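Local coordinates for protein nicotinamide riboside transporter PnuC (Neisseria mucosa ATCC 25996, PDB 4QTN) that forms a homotrimer in the inner membrane, binds nicotinamide riboside, a form of vitamin B3, and probably carries it across that membrane, at residues 22-30 and 44-55; 175-183 and 225-233. All blocks are in the same frame, centred on the assembly; numbering follows the deposited sequence.

Contact 1 (22-30 and 44-55); sequences WLLMFLGIQ and SVAAVTGILCVV. With NNR (Nicotinamide riboside), chain I; BOG (octyl beta-D-glucopyranoside), chain J.
With its CG opposite the backbone N (chi1 -179°), Leu23 sends CD1 to the fork of Val55, whose CG1 and CG2 each lie 3.8 Å from it. Leu27 takes the other course: its CG stands opposite the carbonyl carbon (chi1 -56°), and CD2 comes within 3.5 Å of Leu52 CD1, the two side chains meeting at about a right angle. Between these pairs Ile51 enters as a knob among Leu23, Phe26, Leu27 and Gln30. Its CG2 branch does most of the touching, 3.9 Å from Phe26 CB, while Ile51 CD1 reaches along to Gln30 NE2 at 3.8 Å. Gln30 returns the fit from the other helix, bent at chi2 and seated among Ser44, Ala47, Val48 and Ile51, with its CD against Ala47 CB. This is knobs-into-holes packing of two transmembrane helices, 17-34 and 41-59, with the axes of 22-30 and 44-55 antiparallel at 172° and 9.9 Å apart. No hydrogen bond crosses the interface. Helix 41-59 is kinked where the N of Gly50 and of Cys53 lack bonds to the turn before; Gly50 O accepts a hydrogen bond from Tyr217 OH, a ligand-binding residue of helix 208-234. On the ligand side, Val54 CG1 touches C3 of nicotinamide riboside at 3.5 Å. Away from the nicotinamide riboside, the octyl tail of a bound detergent touches Leu23 CD2 and Leu52 CD2.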
loop_
_atom_site.group_PDB
_atom_site.type_symbol
_atom_site.label_atom_id
_atom_site.label_comp_id
_atom_site.label_asym_id
_atom_site.label_seq_id
_atom_site.Cartn_x
_atom_site.Cartn_y
_atom_site.Cartn_z
ATOM N N TRP C 22 16.764 -3.653 -4.127
ATOM C CA TRP C 22 15.790 -2.582 -3.984
ATOM C C TRP C 22 16.423 -1.212 -3.914
ATOM O O TRP C 22 15.916 -0.265 -4.495
ATOM C CB TRP C 22 14.890 -2.826 -2.790
ATOM C CG TRP C 22 13.845 -3.799 -3.098
ATOM C CD1 TRP C 22 13.918 -5.162 -2.963
ATOM C CD2 TRP C 22 12.581 -3.523 -3.671
ATOM N NE1 TRP C 22 12.765 -5.742 -3.406
ATOM C CE2 TRP C 22 11.918 -4.758 -3.838
ATOM C CE3 TRP C 22 11.939 -2.352 -4.071
ATOM C CZ2 TRP C 22 10.643 -4.851 -4.370
ATOM C CZ3 TRP C 22 10.669 -2.445 -4.604
ATOM C CH2 TRP C 22 10.029 -3.686 -4.744
ATOM N N LEU C 23 17.545 -1.104 -3.222
ATOM C CA LEU C 23 18.271 0.158 -3.187
ATOM C C LEU C 23 18.738 0.571 -4.589
ATOM O O LEU C 23 18.544 1.718 -5.002
ATOM C CB LEU C 23 19.461 0.072 -2.248
ATOM C CG LEU C 23 20.249 1.369 -2.146
ATOM C CD1 LEU C 23 19.406 2.461 -1.498
ATOM C CD2 LEU C 23 21.531 1.122 -1.372
ATOM N N LEU C 24 19.345 -0.374 -5.314
ATOM C CA LEU C 24 19.788 -0.127 -6.682
ATOM C C LEU C 24 18.629 0.236 -7.602
ATOM O O LEU C 24 18.724 1.188 -8.369
ATOM C CB LEU C 24 20.589 -1.316 -7.233
ATOM C CG LEU C 24 21.916 -1.578 -6.503
ATOM C CD1 LEU C 24 22.660 -2.774 -7.073
ATOM C CD2 LEU C 24 22.779 -0.331 -6.553
HETATM N N MSE C 25 17.513 -0.469 -7.485
HETATM C CA MSE C 25 16.347 -0.104 -8.269
HETATM C C MSE C 25 15.796 1.253 -7.880
HETATM O O MSE C 25 15.240 1.957 -8.714
HETATM C CB MSE C 25 15.256 -1.122 -8.188
HETATM C CG MSE C 25 14.160 -0.679 -9.134
HETATM SE SE MSE C 25 12.533 -1.637 -8.675
HETATM C CE MSE C 25 13.145 -3.315 -9.485
ATOM N N PHE C 26 15.935 1.635 -6.617
ATOM C CA PHE C 26 15.408 2.920 -6.178
ATOM C C PHE C 26 16.209 4.068 -6.769
ATOM O O PHE C 26 15.647 5.082 -7.183
ATOM C CB PHE C 26 15.393 3.007 -4.663
ATOM C CG PHE C 26 14.152 2.439 -4.035
ATOM C CD1 PHE C 26 12.958 2.343 -4.766
ATOM C CD2 PHE C 26 14.155 2.035 -2.695
ATOM C CE1 PHE C 26 11.805 1.835 -4.182
ATOM C CE2 PHE C 26 13.007 1.532 -2.110
ATOM C CZ PHE C 26 11.828 1.434 -2.858
ATOM N N LEU C 27 17.526 3.893 -6.817
ATOM C CA LEU C 27 18.422 4.879 -7.415
ATOM C C LEU C 27 18.259 4.908 -8.925
ATOM O O LEU C 27 18.349 5.964 -9.539
ATOM C CB LEU C 27 19.872 4.580 -7.046
ATOM C CG LEU C 27 20.121 4.497 -5.545
ATOM C CD1 LEU C 27 21.549 4.065 -5.238
ATOM C CD2 LEU C 27 19.778 5.819 -4.873
ATOM N N GLY C 28 17.994 3.742 -9.515
ATOM C CA GLY C 28 17.654 3.644 -10.936
ATOM C C GLY C 28 16.450 4.482 -11.352
ATOM O O GLY C 28 16.555 5.307 -12.260
ATOM N N ILE C 29 15.302 4.249 -10.705
ATOM C CA ILE C 29 14.067 4.987 -11.012
ATOM C C ILE C 29 14.300 6.481 -10.826
ATOM O O ILE C 29 13.700 7.323 -11.515
ATOM C CB ILE C 29 12.891 4.536 -10.103
ATOM C CG1 ILE C 29 12.701 3.016 -10.161
ATOM C CG2 ILE C 29 11.597 5.248 -10.477
ATOM C CD1 ILE C 29 12.425 2.472 -11.546
ATOM N N GLN C 30 15.189 6.799 -9.901
ATOM C CA GLN C 30 15.547 8.165 -9.618
ATOM C C GLN C 30 16.440 8.720 -10.735
ATOM O O GLN C 30 16.239 9.849 -11.191
ATOM C CB GLN C 30 16.246 8.251 -8.249
ATOM C CG GLN C 30 15.943 9.513 -7.457
ATOM C CD GLN C 30 14.479 9.914 -7.521
ATOM O OE1 GLN C 30 14.140 10.961 -8.081
ATOM N NE2 GLN C 30 13.601 9.084 -6.946
ATOM N N SER C 44 16.249 15.995 -7.605
ATOM C CA SER C 44 16.761 14.672 -7.919
ATOM C C SER C 44 17.988 14.281 -7.105
ATOM O O SER C 44 18.096 13.141 -6.683
ATOM C CB SER C 44 16.969 14.484 -9.405
ATOM O OG SER C 44 15.792 13.953 -9.971
ATOM N N VAL C 45 18.879 15.241 -6.839
ATOM C CA VAL C 45 19.922 15.047 -5.815
ATOM C C VAL C 45 19.257 14.836 -4.450
ATOM O O VAL C 45 19.659 13.969 -3.682
ATOM C CB VAL C 45 20.909 16.244 -5.733
ATOM C CG1 VAL C 45 21.768 16.136 -4.497
ATOM C CG2 VAL C 45 21.795 16.283 -6.948
ATOM N N ALA C 46 18.216 15.620 -4.173
ATOM C CA ALA C 46 17.522 15.543 -2.897
ATOM C C ALA C 46 16.880 14.175 -2.683
ATOM O O ALA C 46 16.727 13.740 -1.555
ATOM C CB ALA C 46 16.488 16.659 -2.767
ATOM N N ALA C 47 16.530 13.489 -3.764
ATOM C CA ALA C 47 15.994 12.139 -3.640
ATOM C C ALA C 47 17.095 11.118 -3.440
ATOM O O ALA C 47 17.129 10.445 -2.425
ATOM C CB ALA C 47 15.149 11.787 -4.836
ATOM N N VAL C 48 18.026 11.046 -4.385
ATOM C CA VAL C 48 19.169 10.119 -4.284
ATOM C C VAL C 48 19.874 10.136 -2.908
ATOM O O VAL C 48 20.039 9.086 -2.281
ATOM C CB VAL C 48 20.190 10.333 -5.417
ATOM C CG1 VAL C 48 21.478 9.569 -5.139
ATOM C CG2 VAL C 48 19.589 9.887 -6.726
ATOM N N THR C 49 20.306 11.318 -2.460
ATOM C CA THR C 49 20.668 11.509 -1.052
ATOM C C THR C 49 19.371 11.690 -0.326
ATOM O O THR C 49 18.741 12.713 -0.457
ATOM C CB THR C 49 21.556 12.770 -0.821
ATOM O OG1 THR C 49 20.818 13.958 -1.130
ATOM C CG2 THR C 49 22.813 12.725 -1.679
ATOM N N GLY C 50 18.932 10.677 0.385
ATOM C CA GLY C 50 17.636 10.734 1.006
ATOM C C GLY C 50 17.004 9.402 0.923
ATOM O O GLY C 50 16.505 8.884 1.912
ATOM N N ILE C 51 17.049 8.815 -0.263
ATOM C CA ILE C 51 16.784 7.390 -0.398
ATOM C C ILE C 51 17.898 6.627 0.297
ATOM O O ILE C 51 17.635 5.746 1.109
ATOM C CB ILE C 51 16.644 6.957 -1.868
ATOM C CG1 ILE C 51 15.231 7.254 -2.362
ATOM C CG2 ILE C 51 16.912 5.475 -2.014
ATOM C CD1 ILE C 51 15.126 7.437 -3.861
ATOM N N LEU C 52 19.142 7.032 0.045
ATOM C CA LEU C 52 20.264 6.507 0.798
ATOM C C LEU C 52 20.161 6.790 2.308
ATOM O O LEU C 52 20.444 5.904 3.119
ATOM C CB LEU C 52 21.606 6.977 0.223
ATOM C CG LEU C 52 22.069 6.097 -0.944
ATOM C CD1 LEU C 52 21.889 6.820 -2.263
ATOM C CD2 LEU C 52 23.503 5.621 -0.775
ATOM N N CYS C 53 19.720 8.000 2.689
ATOM C CA CYS C 53 19.586 8.307 4.115
ATOM C C CYS C 53 18.719 7.268 4.807
ATOM O O CYS C 53 19.191 6.550 5.683
ATOM C CB CYS C 53 19.039 9.700 4.362
ATOM S SG CYS C 53 18.875 10.100 6.134
ATOM N N VAL C 54 17.470 7.154 4.383
ATOM C CA VAL C 54 16.517 6.273 5.063
ATOM C C VAL C 54 16.810 4.771 4.914
ATOM O O VAL C 54 16.551 3.996 5.828
ATOM C CB VAL C 54 15.075 6.563 4.654
ATOM C CG1 VAL C 54 14.717 8.010 5.004
ATOM C CG2 VAL C 54 14.882 6.274 3.170
ATOM N N VAL C 55 17.359 4.359 3.788
ATOM C CA VAL C 55 17.734 2.954 3.644
ATOM C C VAL C 55 18.825 2.603 4.671
ATOM O O VAL C 55 18.775 1.554 5.307
ATOM C CB VAL C 55 18.132 2.605 2.181
ATOM C CG1 VAL C 55 19.051 1.389 2.113
ATOM C CG2 VAL C 55 16.882 2.387 1.340
HETATM O O2R NNR I . 17.276 10.902 9.298
HETATM C C2R NNR I . 16.034 11.027 8.410
HETATM C C3R NNR I . 15.983 12.422 7.776
HETATM O O3R NNR I . 16.612 13.308 8.589
HETATM C C4R NNR I . 14.511 12.773 7.707
HETATM C C5R NNR I . 13.867 12.403 6.307
HETATM O O5R NNR I . 12.406 12.416 6.447
HETATM O O4R NNR I . 13.948 12.094 8.667
HETATM C C1R NNR I . 14.936 10.899 9.092
HETATM N N1 NNR I . 14.282 9.599 8.847
HETATM C C2 NNR I . 13.147 9.504 8.028
HETATM C C6 NNR I . 14.792 8.459 9.422
HETATM C C5 NNR I . 14.172 7.209 9.174
HETATM C C4 NNR I . 13.048 7.128 8.381
HETATM C C3 NNR I . 12.540 8.249 7.796
HETATM C C7 NNR I . 11.326 8.112 6.895
HETATM O O7 NNR I . 10.597 9.040 6.705
HETATM N N7 NNR I . 11.060 6.853 6.252
HETATM C C1 BOG J . 27.656 -6.768 -1.497
HETATM O O1 BOG J . 26.617 -6.030 -2.039
HETATM C C2 BOG J . 27.352 -7.078 -0.038
HETATM O O2 BOG J . 27.243 -5.842 0.764
HETATM C C3 BOG J . 28.423 -7.923 0.555
HETATM O O3 BOG J . 28.085 -8.168 1.958
HETATM C C4 BOG J . 28.599 -9.221 -0.165
HETATM O O4 BOG J . 29.786 -9.880 0.313
HETATM C C5 BOG J . 28.661 -9.099 -1.706
HETATM O O5 BOG J . 27.818 -8.017 -2.313
HETATM C C6 BOG J . 28.210 -10.399 -2.271
HETATM O O6 BOG J . 28.777 -10.607 -3.561
HETATM C "C1'" BOG J . 26.886 -4.612 -2.188
HETATM C "C2'" BOG J . 25.512 -3.869 -2.261
HETATM C "C3'" BOG J . 25.725 -2.398 -2.520
HETATM C "C4'" BOG J . 24.332 -1.740 -2.762
HETATM C "C5'" BOG J . 24.482 -0.202 -2.970
HETATM C "C6'" BOG J . 25.049 0.451 -1.684
HETATM C "C7'" BOG J . 26.198 1.429 -2.034
HETATM C "C8'" BOG J . 25.673 2.905 -2.109
#

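Contact 2 (175-183 and 225-233); sequences ILRYREQWA and YINWTKLVK. With NNR (Nicotinamide riboside), chain I.
Trp182 directs the edge of its indole at the face of Trp228, an edge-to-face pair with five-membered-ring centroids 4.5 Å apart and planes at 63°. Gln181 NE2 lies over the same face of Trp228, 3.3 Å from CH2, its amide turned 75° to the ring. One face of Trp182 receives the backbone at Tyr225 N, 3.3 Å from Trp182 CG, while Trp182 CZ3 approaches nicotinamide riboside C4 at 3.7 Å. Farther along, Arg179 CD lies beside Thr229 OG1 and its CB against Val232 CG2, 3.8 Å away. The bend at chi3 (77°) turns the guanidinium so that NH1 lies near Tyr225 CE1 and OH. NH1 also forms a salt bridge with Glu180 OE2, which stands well out of the guanidinium plane.

Hydrogen bonds from outside fix the aromatic and amide groups: Trp228 NE1 to Val57 O, and Trp185 NE1 to Gln181 OE1. Thr229 OG1 bonds back to Tyr225 O (3.1 Å), on the opposite face of the carbonyl plane from Thr229 N. Residues 175-183 lead from helix 158-175 into helix 181-198, through a Schellman motif at Arg177 and a type I turn from Tyr178 to Gln181. They rest on the probably cytoplasmic end of helix 208-234, with His17 of a neighbouring subunit packed against Arg179.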
loop_
_atom_site.group_PDB
_atom_site.type_symbol
_atom_site.label_atom_id
_atom_site.label_comp_id
_atom_site.label_asym_id
_atom_site.label_seq_id
_atom_site.Cartn_x
_atom_site.Cartn_y
_atom_site.Cartn_z
ATOM N N ILE C 175 16.743 9.112 16.784
ATOM C CA ILE C 175 18.035 9.431 17.413
ATOM C C ILE C 175 18.213 8.682 18.731
ATOM O O ILE C 175 19.302 8.207 19.031
ATOM C CB ILE C 175 18.263 10.949 17.630
ATOM C CG1 ILE C 175 17.077 11.598 18.339
ATOM C CG2 ILE C 175 18.556 11.641 16.312
ATOM C CD1 ILE C 175 17.358 13.003 18.810
ATOM N N LEU C 176 17.122 8.543 19.492
ATOM C CA LEU C 176 17.120 7.744 20.739
ATOM C C LEU C 176 17.202 6.199 20.551
ATOM O O LEU C 176 17.158 5.467 21.535
ATOM C CB LEU C 176 15.902 8.085 21.597
ATOM C CG LEU C 176 15.919 9.324 22.502
ATOM C CD1 LEU C 176 15.048 9.054 23.720
ATOM C CD2 LEU C 176 17.327 9.735 22.928
ATOM N N ARG C 177 17.266 5.728 19.292
ATOM C CA ARG C 177 17.475 4.291 18.963
ATOM C C ARG C 177 16.281 3.340 19.244
ATOM O O ARG C 177 16.481 2.165 19.529
ATOM C CB ARG C 177 18.738 3.762 19.642
ATOM C CG ARG C 177 20.020 4.301 19.053
ATOM C CD ARG C 177 21.054 4.611 20.123
ATOM N NE ARG C 177 21.164 3.542 21.104
ATOM C CZ ARG C 177 21.071 3.719 22.416
ATOM N NH1 ARG C 177 20.899 4.948 22.919
ATOM N NH2 ARG C 177 21.166 2.671 23.230
ATOM N N TYR C 178 15.053 3.840 19.148
ATOM C CA TYR C 178 13.879 3.005 19.437
ATOM C C TYR C 178 13.229 2.477 18.179
ATOM O O TYR C 178 13.074 3.197 17.198
ATOM C CB TYR C 178 12.856 3.764 20.296
ATOM C CG TYR C 178 13.296 3.914 21.739
ATOM C CD1 TYR C 178 13.263 2.824 22.623
ATOM C CD2 TYR C 178 13.783 5.122 22.211
ATOM C CE1 TYR C 178 13.680 2.951 23.935
ATOM C CE2 TYR C 178 14.211 5.260 23.522
ATOM C CZ TYR C 178 14.155 4.173 24.383
ATOM O OH TYR C 178 14.587 4.313 25.685
ATOM N N ARG C 179 12.842 1.212 18.209
ATOM C CA ARG C 179 12.229 0.583 17.049
ATOM C C ARG C 179 10.820 1.111 16.737
ATOM O O ARG C 179 10.337 0.937 15.648
ATOM C CB ARG C 179 12.186 -0.921 17.216
ATOM C CG ARG C 179 10.931 -1.532 16.647
ATOM C CD ARG C 179 11.043 -3.024 16.563
ATOM N NE ARG C 179 10.866 -3.652 17.861
ATOM C CZ ARG C 179 9.702 -3.746 18.491
ATOM N NH1 ARG C 179 8.596 -3.227 17.951
ATOM N NH2 ARG C 179 9.642 -4.347 19.671
ATOM N N GLU C 180 10.156 1.737 17.696
ATOM C CA GLU C 180 8.767 2.172 17.463
ATOM C C GLU C 180 8.677 3.379 16.522
ATOM O O GLU C 180 7.587 3.764 16.093
ATOM C CB GLU C 180 8.035 2.432 18.786
ATOM C CG GLU C 180 7.621 1.150 19.523
ATOM C CD GLU C 180 8.815 0.303 19.967
ATOM O OE1 GLU C 180 9.897 0.886 20.199
ATOM O OE2 GLU C 180 8.669 -0.941 20.087
ATOM N N GLN C 181 9.834 3.955 16.191
ATOM C CA GLN C 181 9.908 5.069 15.267
ATOM C C GLN C 181 9.252 4.694 13.927
ATOM O O GLN C 181 8.477 5.465 13.376
ATOM C CB GLN C 181 11.364 5.470 15.049
ATOM C CG GLN C 181 12.239 4.323 14.536
ATOM C CD GLN C 181 13.511 4.800 13.875
ATOM O OE1 GLN C 181 13.475 5.609 12.947
ATOM N NE2 GLN C 181 14.649 4.305 14.351
ATOM N N TRP C 182 9.539 3.483 13.442
ATOM C CA TRP C 182 8.972 2.989 12.181
ATOM C C TRP C 182 7.443 2.947 12.088
ATOM O O TRP C 182 6.887 3.154 11.016
ATOM C CB TRP C 182 9.580 1.643 11.797
ATOM C CG TRP C 182 11.053 1.726 11.643
ATOM C CD1 TRP C 182 11.980 1.294 12.526
ATOM C CD2 TRP C 182 11.782 2.340 10.565
ATOM N NE1 TRP C 182 13.242 1.561 12.065
ATOM C CE2 TRP C 182 13.148 2.205 10.860
ATOM C CE3 TRP C 182 11.411 2.967 9.372
ATOM C CZ2 TRP C 182 14.152 2.688 10.014
ATOM C CZ3 TRP C 182 12.408 3.445 8.536
ATOM C CH2 TRP C 182 13.760 3.314 8.870
ATOM N N ALA C 183 6.757 2.678 13.188
ATOM C CA ALA C 183 5.313 2.790 13.152
ATOM C C ALA C 183 4.940 4.221 12.782
ATOM O O ALA C 183 4.110 4.434 11.902
ATOM C CB ALA C 183 4.700 2.380 14.464
ATOM N N TYR C 225 10.861 -1.096 9.921
ATOM C CA TYR C 225 10.168 -1.766 10.994
ATOM C C TYR C 225 10.581 -3.239 11.104
ATOM O O TYR C 225 11.033 -3.685 12.172
ATOM C CB TYR C 225 8.677 -1.633 10.822
ATOM C CG TYR C 225 7.907 -1.695 12.099
ATOM C CD1 TYR C 225 8.199 -2.635 13.050
ATOM C CD2 TYR C 225 6.833 -0.849 12.327
ATOM C CE1 TYR C 225 7.461 -2.734 14.214
ATOM C CE2 TYR C 225 6.069 -0.950 13.486
ATOM C CZ TYR C 225 6.395 -1.897 14.428
ATOM O OH TYR C 225 5.670 -2.012 15.603
ATOM N N ILE C 226 10.493 -3.977 9.998
ATOM C CA ILE C 226 10.963 -5.388 9.983
ATOM C C ILE C 226 12.427 -5.571 10.459
ATOM O O ILE C 226 12.682 -6.342 11.390
ATOM C CB ILE C 226 10.779 -6.053 8.620
ATOM C CG1 ILE C 226 9.337 -6.451 8.423
ATOM C CG2 ILE C 226 11.610 -7.301 8.537
ATOM C CD1 ILE C 226 8.830 -6.158 7.032
ATOM N N ASN C 227 13.364 -4.841 9.842
ATOM C CA ASN C 227 14.795 -5.000 10.125
ATOM C C ASN C 227 15.190 -4.551 11.489
ATOM O O ASN C 227 15.999 -5.210 12.153
ATOM C CB ASN C 227 15.637 -4.238 9.125
ATOM C CG ASN C 227 17.090 -4.685 9.136
ATOM O OD1 ASN C 227 17.407 -5.834 8.768
ATOM N ND2 ASN C 227 17.989 -3.785 9.549
ATOM N N TRP C 228 14.694 -3.380 11.887
ATOM C CA TRP C 228 14.863 -2.902 13.261
ATOM C C TRP C 228 14.309 -3.859 14.322
ATOM O O TRP C 228 14.867 -3.956 15.410
ATOM C CB TRP C 228 14.303 -1.492 13.433
ATOM C CG TRP C 228 15.313 -0.496 13.180
ATOM C CD1 TRP C 228 16.000 -0.320 12.028
ATOM C CD2 TRP C 228 15.828 0.458 14.108
ATOM N NE1 TRP C 228 16.916 0.697 12.164
ATOM C CE2 TRP C 228 16.830 1.195 13.435
ATOM C CE3 TRP C 228 15.531 0.781 15.435
ATOM C CZ2 TRP C 228 17.539 2.233 14.047
ATOM C CZ3 TRP C 228 16.248 1.813 16.050
ATOM C CH2 TRP C 228 17.237 2.521 15.354
ATOM N N THR C 229 13.251 -4.599 14.007
ATOM C CA THR C 229 12.874 -5.692 14.887
ATOM C C THR C 229 13.993 -6.730 15.023
ATOM O O THR C 229 14.410 -7.054 16.141
ATOM C CB THR C 229 11.557 -6.351 14.489
ATOM O OG1 THR C 229 10.507 -5.421 14.697
ATOM C CG2 THR C 229 11.290 -7.549 15.362
ATOM N N LYS C 230 14.489 -7.234 13.892
ATOM C CA LYS C 230 15.612 -8.184 13.907
ATOM C C LYS C 230 16.775 -7.622 14.746
ATOM O O LYS C 230 17.471 -8.365 15.447
ATOM C CB LYS C 230 16.067 -8.538 12.472
ATOM C CG LYS C 230 15.097 -9.470 11.724
ATOM C CD LYS C 230 15.024 -9.167 10.208
ATOM C CE LYS C 230 15.976 -10.031 9.374
ATOM N NZ LYS C 230 15.289 -11.148 8.652
ATOM N N LEU C 231 16.915 -6.305 14.719
ATOM C CA LEU C 231 18.010 -5.605 15.353
ATOM C C LEU C 231 17.794 -5.560 16.863
ATOM O O LEU C 231 18.709 -5.815 17.645
ATOM C CB LEU C 231 18.034 -4.186 14.808
ATOM C CG LEU C 231 19.240 -3.405 14.299
ATOM C CD1 LEU C 231 20.303 -4.263 13.639
ATOM C CD2 LEU C 231 18.695 -2.377 13.325
ATOM N N VAL C 232 16.579 -5.214 17.271
ATOM C CA VAL C 232 16.229 -5.165 18.690
ATOM C C VAL C 232 16.466 -6.512 19.373
ATOM O O VAL C 232 16.856 -6.550 20.521
ATOM C CB VAL C 232 14.759 -4.695 18.912
ATOM C CG1 VAL C 232 14.180 -5.284 20.187
ATOM C CG2 VAL C 232 14.684 -3.175 18.947
ATOM N N LYS C 233 16.231 -7.612 18.659
ATOM C CA LYS C 233 16.534 -8.924 19.201
ATOM C C LYS C 233 18.021 -9.166 19.315
ATOM O O LYS C 233 18.471 -9.695 20.303
ATOM C CB LYS C 233 15.886 -10.033 18.383
ATOM C CG LYS C 233 14.578 -10.550 18.962
ATOM C CD LYS C 233 13.868 -11.502 17.996
ATOM C CE LYS C 233 12.365 -11.220 17.916
ATOM N NZ LYS C 233 11.920 -10.917 16.517
HETATM O O2R NNR I . 17.276 10.902 9.298
HETATM C C2R NNR I . 16.034 11.027 8.410
HETATM C C3R NNR I . 15.983 12.422 7.776
HETATM O O3R NNR I . 16.612 13.308 8.589
HETATM C C4R NNR I . 14.511 12.773 7.707
HETATM C C5R NNR I . 13.867 12.403 6.307
HETATM O O5R NNR I . 12.406 12.416 6.447
HETATM O O4R NNR I . 13.948 12.094 8.667
HETATM C C1R NNR I . 14.936 10.899 9.092
HETATM N N1 NNR I . 14.282 9.599 8.847
HETATM C C2 NNR I . 13.147 9.504 8.028
HETATM C C6 NNR I . 14.792 8.459 9.422
HETATM C C5 NNR I . 14.172 7.209 9.174
HETATM C C4 NNR I . 13.048 7.128 8.381
HETATM C C3 NNR I . 12.540 8.249 7.796
HETATM C C7 NNR I . 11.326 8.112 6.895
HETATM O O7 NNR I . 10.597 9.040 6.705
HETATM N N7 NNR I . 11.060 6.853 6.252
#

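Contact 1 closes before contact 2 opens along the chain, and their centres lie about 21 Å apart. They share no helix: contact 1 pairs helices 17-34 and 41-59, whereas contact 2 sets the turn into helix 181-198 against helix 208-234. That last helix nevertheless connects them, since its Met216 packs on Ile29 and Ile51 of contact 1 while its later residues build contact 2. The two contacts meet directly where Val54 O lies 4.2 Å from Trp182 CH2, and both touch nicotinamide riboside. Elements distant in sequence thus converge on one substrate pocket, and segment 22-30 of contact 1 and residues of contact 2 also pack against neighbouring subunits.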